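Poly(A) RNA polymerase GLD2 (Rattus norvegicus, PDB 6LBK) is a cytoplasmic poly(A) RNA polymerase that probably adds AMP residues from ATP to the 3' ends of selected mRNAs and single nucleotides to certain microRNAs. Local coordinates at residues F94-F103 with G183-A194; G222-L231 with E330-V341. The protein carries 1 engineered substitution. All blocks are in the same frame, centred on the assembly; numbering follows the deposited sequence.

Interaction 1 (F94-F103 with G183-A194); sequences FLVGSSLNGF and GIRNTFLLRTYA
T187 meets the turn after strand 91-96 with its two branches doing different work. Its hydroxyl lies beside its own backbone N (chi1 -74°), where OG1 receives the amide of G97 at 2.8 Å, almost straight (170°), and donates to G183 O one helical turn back. The methyl CG2 is directed instead at L100 CB, 3.9 Å away. Both ends of the interface pair a ring face with an aliphatic carbon. At one, I184 crosses F94 at about a right angle and sets CD1 3.8 Å from the ring centroid; at the other, A194 CB lies above the F103 ring, 3.5 Å from CZ. Between them the backbone of N101 rides close on the helix, its O 3.1 Å from R191 CA, while its OD1 accepts F103 N in an Asx turn. R191, extended from CG to NE, reaches back along the turn and offers the edge of its guanidinium, through NH2, to L100 O at 3.2 Å. V96 also pairs by backbone bonds with D111, a magnesium ligand by similarity. The example illustrates the Gly-Ser turn of the polymerase beta-like nucleotidyltransferase fold, held here to a helix of the palm.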
loop_
_atom_site.group_PDB
_atom_site.type_symbol
_atom_site.label_atom_id
_atom_site.label_comp_id
_atom_site.label_asym_id
_atom_site.label_seq_id
_atom_site.Cartn_x
_atom_site.Cartn_y
_atom_site.Cartn_z
ATOM N N PHE A 94 1.351 16.247 -4.420
ATOM C CA PHE A 94 1.833 14.994 -4.993
ATOM C C PHE A 94 0.795 13.896 -4.859
ATOM O O PHE A 94 0.276 13.664 -3.759
ATOM C CB PHE A 94 3.115 14.540 -4.306
ATOM C CG PHE A 94 4.313 15.312 -4.699
ATOM C CD1 PHE A 94 4.562 16.561 -4.162
ATOM C CD2 PHE A 94 5.221 14.773 -5.581
ATOM C CE1 PHE A 94 5.708 17.260 -4.518
ATOM C CE2 PHE A 94 6.359 15.473 -5.956
ATOM C CZ PHE A 94 6.608 16.718 -5.424
ATOM N N LEU A 95 0.542 13.172 -5.951
ATOM C CA LEU A 95 -0.148 11.891 -5.811
ATOM C C LEU A 95 0.809 10.886 -5.204
ATOM O O LEU A 95 1.974 10.824 -5.600
ATOM C CB LEU A 95 -0.647 11.368 -7.150
ATOM C CG LEU A 95 -2.157 11.509 -7.385
ATOM C CD1 LEU A 95 -2.582 10.917 -8.720
ATOM C CD2 LEU A 95 -2.926 10.881 -6.266
ATOM N N VAL A 96 0.326 10.134 -4.213
ATOM C CA VAL A 96 1.105 9.138 -3.483
ATOM C C VAL A 96 0.237 7.898 -3.227
ATOM O O VAL A 96 -0.987 7.924 -3.371
ATOM C CB VAL A 96 1.619 9.721 -2.149
ATOM C CG1 VAL A 96 2.587 10.849 -2.404
ATOM C CG2 VAL A 96 0.441 10.233 -1.308
ATOM N N GLY A 97 0.884 6.789 -2.862
ATOM C CA GLY A 97 0.141 5.609 -2.448
ATOM C C GLY A 97 -0.371 4.756 -3.601
ATOM O O GLY A 97 0.229 4.691 -4.682
ATOM N N SER A 98 -1.515 4.094 -3.356
ATOM C CA SER A 98 -2.078 3.161 -4.333
ATOM C C SER A 98 -2.315 3.796 -5.698
ATOM O O SER A 98 -2.220 3.106 -6.725
ATOM C CB SER A 98 -3.375 2.597 -3.800
ATOM O OG SER A 98 -3.107 1.870 -2.606
ATOM N N SER A 99 -2.643 5.094 -5.740
ATOM C CA SER A 99 -2.884 5.746 -7.023
ATOM C C SER A 99 -1.659 5.691 -7.918
ATOM O O SER A 99 -1.787 5.571 -9.140
ATOM C CB SER A 99 -3.329 7.182 -6.798
ATOM O OG SER A 99 -4.476 7.179 -5.966
ATOM N N LEU A 100 -0.470 5.661 -7.338
ATOM C CA LEU A 100 0.727 5.711 -8.154
ATOM C C LEU A 100 1.760 4.622 -7.870
ATOM O O LEU A 100 2.638 4.419 -8.711
ATOM C CB LEU A 100 1.375 7.095 -7.994
ATOM C CG LEU A 100 1.729 7.796 -9.289
ATOM C CD1 LEU A 100 0.603 7.681 -10.324
ATOM C CD2 LEU A 100 1.938 9.244 -8.888
ATOM N N ASN A 101 1.654 3.874 -6.768
ATOM C CA ASN A 101 2.669 2.876 -6.427
ATOM C C ASN A 101 2.528 1.573 -7.214
ATOM O O ASN A 101 3.232 0.614 -6.903
ATOM C CB ASN A 101 2.635 2.566 -4.919
ATOM C CG ASN A 101 1.375 1.823 -4.490
ATOM O OD1 ASN A 101 0.646 1.287 -5.318
ATOM N ND2 ASN A 101 1.092 1.843 -3.201
ATOM N N GLY A 102 1.609 1.492 -8.172
ATOM C CA GLY A 102 1.409 0.293 -8.960
ATOM C C GLY A 102 0.483 -0.745 -8.363
ATOM O O GLY A 102 0.157 -1.719 -9.049
ATOM N N PHE A 103 -0.004 -0.554 -7.148
ATOM C CA PHE A 103 -0.895 -1.528 -6.527
ATOM C C PHE A 103 -2.308 -0.970 -6.355
ATOM O O PHE A 103 -2.988 -1.234 -5.355
ATOM C CB PHE A 103 -0.331 -2.009 -5.189
ATOM C CG PHE A 103 1.050 -2.566 -5.275
ATOM C CD1 PHE A 103 1.326 -3.652 -6.068
ATOM C CD2 PHE A 103 2.071 -2.020 -4.540
ATOM C CE1 PHE A 103 2.615 -4.175 -6.135
ATOM C CE2 PHE A 103 3.342 -2.529 -4.602
ATOM C CZ PHE A 103 3.619 -3.608 -5.398
ATOM N N GLY A 183 5.893 9.296 2.258
ATOM C CA GLY A 183 4.939 8.657 1.367
ATOM C C GLY A 183 5.243 8.883 -0.104
ATOM O O GLY A 183 4.936 8.028 -0.937
ATOM N N ILE A 184 5.848 10.035 -0.450
ATOM C CA ILE A 184 6.347 10.206 -1.815
ATOM C C ILE A 184 7.464 9.200 -2.098
ATOM O O ILE A 184 7.406 8.448 -3.085
ATOM C CB ILE A 184 6.799 11.655 -2.073
ATOM C CG1 ILE A 184 5.629 12.655 -1.993
ATOM C CG2 ILE A 184 7.502 11.757 -3.424
ATOM C CD1 ILE A 184 6.063 14.083 -1.896
ATOM N N ARG A 185 8.443 9.093 -1.188
ATOM C CA ARG A 185 9.573 8.193 -1.437
ATOM C C ARG A 185 9.116 6.745 -1.604
ATOM O O ARG A 185 9.394 6.100 -2.630
ATOM C CB ARG A 185 10.605 8.298 -0.314
ATOM C CG ARG A 185 11.145 9.704 -0.160
ATOM C CD ARG A 185 12.532 9.752 0.421
ATOM N NE ARG A 185 12.994 11.134 0.359
ATOM C CZ ARG A 185 13.612 11.665 -0.690
ATOM N NH1 ARG A 185 13.861 10.927 -1.762
ATOM N NH2 ARG A 185 13.972 12.932 -0.671
ATOM N N ASN A 186 8.340 6.236 -0.652
ATOM C CA ASN A 186 8.019 4.824 -0.770
ATOM C C ASN A 186 7.055 4.562 -1.914
ATOM O O ASN A 186 7.091 3.455 -2.472
ATOM C CB ASN A 186 7.498 4.261 0.554
ATOM C CG ASN A 186 6.283 4.986 1.077
ATOM O OD1 ASN A 186 5.385 5.361 0.319
ATOM N ND2 ASN A 186 6.236 5.172 2.397
ATOM N N THR A 187 6.299 5.596 -2.357
ATOM C CA THR A 187 5.451 5.399 -3.537
ATOM C C THR A 187 6.268 4.838 -4.686
ATOM O O THR A 187 5.833 3.900 -5.371
ATOM C CB THR A 187 4.748 6.694 -3.972
ATOM O OG1 THR A 187 3.682 6.995 -3.063
ATOM C CG2 THR A 187 4.150 6.515 -5.354
ATOM N N PHE A 188 7.465 5.389 -4.895
ATOM C CA PHE A 188 8.255 4.989 -6.041
ATOM C C PHE A 188 9.192 3.837 -5.726
ATOM O O PHE A 188 9.621 3.144 -6.657
ATOM C CB PHE A 188 8.985 6.219 -6.606
ATOM C CG PHE A 188 8.026 7.241 -7.091
ATOM C CD1 PHE A 188 7.299 7.010 -8.258
ATOM C CD2 PHE A 188 7.755 8.370 -6.345
ATOM C CE1 PHE A 188 6.355 7.903 -8.691
ATOM C CE2 PHE A 188 6.816 9.297 -6.787
ATOM C CZ PHE A 188 6.111 9.058 -7.959
ATOM N N LEU A 189 9.461 3.576 -4.439
ATOM C CA LEU A 189 10.047 2.291 -4.079
ATOM C C LEU A 189 9.097 1.176 -4.465
ATOM O O LEU A 189 9.418 0.332 -5.308
ATOM C CB LEU A 189 10.341 2.258 -2.584
ATOM C CG LEU A 189 10.790 0.951 -1.974
ATOM C CD1 LEU A 189 12.127 0.607 -2.563
ATOM C CD2 LEU A 189 10.885 1.203 -0.510
ATOM N N LEU A 190 7.870 1.255 -3.944
ATOM C CA LEU A 190 6.849 0.238 -4.163
ATOM C C LEU A 190 6.516 0.105 -5.634
ATOM O O LEU A 190 6.397 -1.017 -6.158
ATOM C CB LEU A 190 5.588 0.605 -3.379
ATOM C CG LEU A 190 5.366 -0.105 -2.039
ATOM C CD1 LEU A 190 6.532 0.073 -1.070
ATOM C CD2 LEU A 190 4.024 0.330 -1.437
ATOM N N ARG A 191 6.426 1.237 -6.330
ATOM C CA ARG A 191 6.154 1.202 -7.761
ATOM C C ARG A 191 7.233 0.419 -8.500
ATOM O O ARG A 191 6.927 -0.360 -9.410
ATOM C CB ARG A 191 6.035 2.631 -8.318
ATOM C CG ARG A 191 5.902 2.684 -9.827
ATOM C CD ARG A 191 5.411 4.004 -10.342
ATOM N NE ARG A 191 5.266 3.979 -11.798
ATOM C CZ ARG A 191 4.131 3.733 -12.454
ATOM N NH1 ARG A 191 4.133 3.720 -13.783
ATOM N NH2 ARG A 191 2.999 3.500 -11.791
ATOM N N THR A 192 8.497 0.571 -8.087
ATOM C CA THR A 192 9.584 -0.136 -8.759
ATOM C C THR A 192 9.496 -1.635 -8.513
ATOM O O THR A 192 9.809 -2.431 -9.402
ATOM C CB THR A 192 10.939 0.422 -8.297
ATOM O OG1 THR A 192 10.951 1.838 -8.498
ATOM C CG2 THR A 192 12.074 -0.187 -9.105
ATOM N N TYR A 193 9.037 -2.027 -7.325
ATOM C CA TYR A 193 8.728 -3.423 -7.077
ATOM C C TYR A 193 7.520 -3.864 -7.890
ATOM O O TYR A 193 7.493 -4.987 -8.416
ATOM C CB TYR A 193 8.436 -3.621 -5.603
ATOM C CG TYR A 193 9.618 -3.678 -4.685
ATOM C CD1 TYR A 193 10.524 -4.723 -4.750
ATOM C CD2 TYR A 193 9.788 -2.718 -3.694
ATOM C CE1 TYR A 193 11.571 -4.796 -3.875
ATOM C CE2 TYR A 193 10.835 -2.787 -2.817
ATOM C CZ TYR A 193 11.718 -3.825 -2.909
ATOM O OH TYR A 193 12.764 -3.883 -2.032
ATOM N N ALA A 194 6.503 -2.987 -7.994
ATOM C CA ALA A 194 5.242 -3.364 -8.632
ATOM C C ALA A 194 5.453 -3.784 -10.081
ATOM O O ALA A 194 4.676 -4.573 -10.624
ATOM C CB ALA A 194 4.240 -2.210 -8.536
#

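Interaction 2 (G222-L231 with E330-V341); sequences GTLSSYSLVL and EPFDGTNTARAV
Y227 and E330 make one of the two short hydrogen bonds of this contact: the phenol OH donates to OE2 at 2.6 Å, reaching it from above the carboxylate plane, with ring and carboxylate turned 40° apart. With CG anti to the backbone N (chi1 -170°), the tyrosine is carried across to the loop, where P331 CD lies 3.3 Å from the OH, and L231 CD1 sits over the centre of its ring. The other carboxylate oxygen, OE1, accepts the amides of F332 and D333, while OE2 has a second donor in N186 of helix 182-194. With an alanine here, the hydroxyl of Y227 and the amide of N186 would probably lose their common acceptor, and the amides of F332 and D333 the OE1 that takes both. A second tight spot joins hydroxyls: S228 OG lies 2.7 Å from T337 OG1 and 2.9 Å from S225 OG, a short chain at the start of helix 226-239. Packing is looser around L224, whose CD2 stays 4.5 Å from A338 CB, and at G222 the carbonyl is met by V341, its CA making a CA-H...O contact. On the partly exposed side, A340 CB comes no nearer than 4.0 Å to T223 O. Residues 330-341 fit the nucleotide recognition motif of Cid1-like polymerases, a loop that in relatives faces the incoming base, here packed against the start of helix 226-239.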
loop_
_atom_site.group_PDB
_atom_site.type_symbol
_atom_site.label_atom_id
_atom_site.label_comp_id
_atom_site.label_asym_id
_atom_site.label_seq_id
_atom_site.Cartn_x
_atom_site.Cartn_y
_atom_site.Cartn_z
ATOM N N GLY A 222 -8.443 -1.021 13.586
ATOM C CA GLY A 222 -7.620 -1.886 14.411
ATOM C C GLY A 222 -6.815 -2.974 13.708
ATOM O O GLY A 222 -6.019 -3.643 14.376
ATOM N N THR A 223 -6.969 -3.157 12.386
ATOM C CA THR A 223 -6.368 -4.255 11.633
ATOM C C THR A 223 -5.222 -3.775 10.729
ATOM O O THR A 223 -4.584 -2.757 11.014
ATOM C CB THR A 223 -7.480 -4.980 10.867
ATOM O OG1 THR A 223 -8.244 -4.042 10.086
ATOM C CG2 THR A 223 -8.393 -5.754 11.826
ATOM N N LEU A 224 -4.944 -4.527 9.645
ATOM C CA LEU A 224 -3.723 -4.313 8.861
ATOM C C LEU A 224 -3.875 -3.213 7.817
ATOM O O LEU A 224 -4.766 -3.270 6.967
ATOM C CB LEU A 224 -3.331 -5.589 8.136
ATOM C CG LEU A 224 -2.925 -6.799 8.947
ATOM C CD1 LEU A 224 -2.926 -7.956 8.011
ATOM C CD2 LEU A 224 -1.537 -6.526 9.497
ATOM N N SER A 225 -2.948 -2.266 7.814
ATOM C CA SER A 225 -2.977 -1.248 6.781
ATOM C C SER A 225 -2.592 -1.854 5.439
ATOM O O SER A 225 -1.881 -2.860 5.368
ATOM C CB SER A 225 -2.031 -0.092 7.119
ATOM O OG SER A 225 -0.682 -0.506 7.088
ATOM N N SER A 226 -3.075 -1.218 4.365
ATOM C CA SER A 226 -2.732 -1.674 3.026
ATOM C C SER A 226 -1.228 -1.699 2.843
ATOM O O SER A 226 -0.684 -2.616 2.212
ATOM C CB SER A 226 -3.368 -0.759 1.992
ATOM O OG SER A 226 -4.737 -1.072 1.818
ATOM N N TYR A 227 -0.541 -0.688 3.389
ATOM C CA TYR A 227 0.913 -0.618 3.293
ATOM C C TYR A 227 1.567 -1.776 4.036
ATOM O O TYR A 227 2.558 -2.345 3.558
ATOM C CB TYR A 227 1.401 0.723 3.830
ATOM C CG TYR A 227 2.858 1.068 3.584
ATOM C CD1 TYR A 227 3.488 0.735 2.388
ATOM C CD2 TYR A 227 3.593 1.780 4.539
ATOM C CE1 TYR A 227 4.825 1.083 2.154
ATOM C CE2 TYR A 227 4.924 2.132 4.317
ATOM C CZ TYR A 227 5.534 1.783 3.111
ATOM O OH TYR A 227 6.852 2.145 2.878
ATOM N N SER A 228 1.037 -2.134 5.212
ATOM C CA SER A 228 1.564 -3.295 5.924
ATOM C C SER A 228 1.441 -4.545 5.077
ATOM O O SER A 228 2.401 -5.306 4.932
ATOM C CB SER A 228 0.825 -3.490 7.235
ATOM O OG SER A 228 1.147 -2.451 8.132
ATOM N N LEU A 229 0.266 -4.757 4.481
ATOM C CA LEU A 229 0.059 -5.932 3.638
ATOM C C LEU A 229 1.023 -5.947 2.466
ATOM O O LEU A 229 1.596 -6.987 2.145
ATOM C CB LEU A 229 -1.372 -5.979 3.119
ATOM C CG LEU A 229 -2.450 -6.717 3.869
ATOM C CD1 LEU A 229 -3.683 -6.487 3.074
ATOM C CD2 LEU A 229 -2.124 -8.202 3.934
ATOM N N VAL A 230 1.111 -4.834 1.738
ATOM C CA VAL A 230 2.010 -4.740 0.591
ATOM C C VAL A 230 3.412 -5.089 1.007
ATOM O O VAL A 230 4.127 -5.785 0.290
ATOM C CB VAL A 230 1.956 -3.331 -0.049
ATOM C CG1 VAL A 230 2.957 -3.249 -1.177
ATOM C CG2 VAL A 230 0.567 -3.053 -0.596
ATOM N N LEU A 231 3.840 -4.596 2.154
ATOM C CA LEU A 231 5.179 -4.917 2.631
ATOM C C LEU A 231 5.272 -6.382 3.002
ATOM O O LEU A 231 6.337 -6.976 2.873
ATOM C CB LEU A 231 5.549 -4.023 3.829
ATOM C CG LEU A 231 5.757 -2.505 3.627
ATOM C CD1 LEU A 231 6.177 -1.792 4.925
ATOM C CD2 LEU A 231 6.752 -2.178 2.527
ATOM N N GLU A 330 9.080 0.201 8.370
ATOM C CA GLU A 330 9.034 1.112 7.236
ATOM C C GLU A 330 10.426 1.122 6.598
ATOM O O GLU A 330 11.425 1.106 7.319
ATOM C CB GLU A 330 8.598 2.512 7.694
ATOM C CG GLU A 330 7.699 3.313 6.744
ATOM C CD GLU A 330 8.401 3.890 5.495
ATOM O OE1 GLU A 330 9.607 4.216 5.573
ATOM O OE2 GLU A 330 7.736 4.020 4.430
ATOM N N PRO A 331 10.533 1.043 5.265
ATOM C CA PRO A 331 11.872 0.940 4.647
ATOM C C PRO A 331 12.686 2.236 4.651
ATOM O O PRO A 331 13.922 2.155 4.611
ATOM C CB PRO A 331 11.580 0.460 3.219
ATOM C CG PRO A 331 10.169 0.753 2.983
ATOM C CD PRO A 331 9.454 0.805 4.303
ATOM N N PHE A 332 12.065 3.418 4.728
ATOM C CA PHE A 332 12.839 4.657 4.723
ATOM C C PHE A 332 13.068 5.205 6.129
ATOM O O PHE A 332 14.194 5.578 6.454
ATOM C CB PHE A 332 12.172 5.721 3.820
ATOM C CG PHE A 332 12.243 5.409 2.325
ATOM C CD1 PHE A 332 13.439 5.533 1.625
ATOM C CD2 PHE A 332 11.119 5.009 1.626
ATOM C CE1 PHE A 332 13.510 5.252 0.267
ATOM C CE2 PHE A 332 11.190 4.717 0.270
ATOM C CZ PHE A 332 12.387 4.847 -0.405
ATOM N N ASP A 333 12.051 5.265 6.985
ATOM C CA ASP A 333 12.256 5.543 8.404
ATOM C C ASP A 333 12.024 4.289 9.246
ATOM O O ASP A 333 11.540 3.260 8.769
ATOM C CB ASP A 333 11.341 6.673 8.875
ATOM C CG ASP A 333 9.890 6.378 8.644
ATOM O OD1 ASP A 333 9.607 5.300 8.114
ATOM O OD2 ASP A 333 9.021 7.221 8.952
ATOM N N GLY A 334 12.392 4.367 10.518
ATOM C CA GLY A 334 12.303 3.187 11.359
ATOM C C GLY A 334 11.091 3.160 12.265
ATOM O O GLY A 334 11.175 3.598 13.418
ATOM N N THR A 335 9.960 2.667 11.766
ATOM C CA THR A 335 8.712 2.702 12.522
ATOM C C THR A 335 7.830 1.526 12.108
ATOM O O THR A 335 7.973 0.962 11.019
ATOM C CB THR A 335 7.970 4.051 12.338
ATOM O OG1 THR A 335 7.806 4.347 10.946
ATOM C CG2 THR A 335 8.697 5.214 13.005
ATOM N N ASN A 336 6.898 1.172 12.994
ATOM C CA ASN A 336 6.015 0.020 12.820
ATOM C C ASN A 336 4.782 0.424 12.016
ATOM O O ASN A 336 3.958 1.205 12.499
ATOM C CB ASN A 336 5.597 -0.546 14.173
ATOM C CG ASN A 336 4.743 -1.794 14.044
ATOM O OD1 ASN A 336 4.670 -2.408 12.976
ATOM N ND2 ASN A 336 4.099 -2.185 15.135
ATOM N N THR A 337 4.650 -0.109 10.787
ATOM C CA THR A 337 3.497 0.228 9.960
ATOM C C THR A 337 2.213 -0.416 10.465
ATOM O O THR A 337 1.119 0.134 10.251
ATOM C CB THR A 337 3.736 -0.206 8.519
ATOM O OG1 THR A 337 3.735 -1.642 8.475
ATOM C CG2 THR A 337 5.046 0.350 7.988
ATOM N N ALA A 338 2.313 -1.577 11.115
ATOM C CA ALA A 338 1.156 -2.273 11.661
ATOM C C ALA A 338 0.885 -1.860 13.097
ATOM O O ALA A 338 0.179 -2.572 13.826
ATOM C CB ALA A 338 1.342 -3.789 11.576
ATOM N N ARG A 339 1.440 -0.724 13.506
ATOM C CA ARG A 339 1.241 -0.177 14.839
ATOM C C ARG A 339 -0.231 -0.084 15.212
ATOM O O ARG A 339 -0.554 -0.063 16.401
ATOM C CB ARG A 339 1.904 1.196 14.899
ATOM C CG ARG A 339 1.890 1.903 16.238
ATOM C CD ARG A 339 2.748 3.186 16.192
ATOM N NE ARG A 339 4.173 2.947 16.435
ATOM C CZ ARG A 339 5.160 3.319 15.621
ATOM N NH1 ARG A 339 4.891 3.971 14.496
ATOM N NH2 ARG A 339 6.423 3.045 15.939
ATOM N N ALA A 340 -1.126 -0.027 14.219
ATOM C CA ALA A 340 -2.559 0.051 14.471
ATOM C C ALA A 340 -3.133 -1.231 15.058
ATOM O O ALA A 340 -4.248 -1.207 15.586
ATOM C CB ALA A 340 -3.295 0.381 13.171
ATOM N N VAL A 341 -2.432 -2.356 14.954
ATOM C CA VAL A 341 -2.923 -3.616 15.505
ATOM C C VAL A 341 -2.459 -3.679 16.956
ATOM O O VAL A 341 -1.349 -4.121 17.256
ATOM C CB VAL A 341 -2.442 -4.813 14.702
ATOM C CG1 VAL A 341 -3.019 -6.084 15.305
ATOM C CG2 VAL A 341 -2.810 -4.655 13.240
#

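How the interactions relate
Neither contact is a surface one, but they differ in depth: interaction 2 is buried, whereas interaction 1 is partly buried and has a more open margin at R191. Interaction 1 joins a strand and its turn to a helix within the palm, using ring faces, aliphatic carbons and hydrogen bonds between backbone atoms of the turn and the side chains of T187 and R191; interaction 2 joins a helix start to an irregular loop, and leans on hydroxyls and one carboxylate. Helix 182-194 ties them together. Besides offering N186, it touches the F332 ring, whose CE2 is 3.3 Å from N186 CA, while L190 and F103 both touch V230 of helix 226-239. Palm turn and recognition loop thus meet on the same helix.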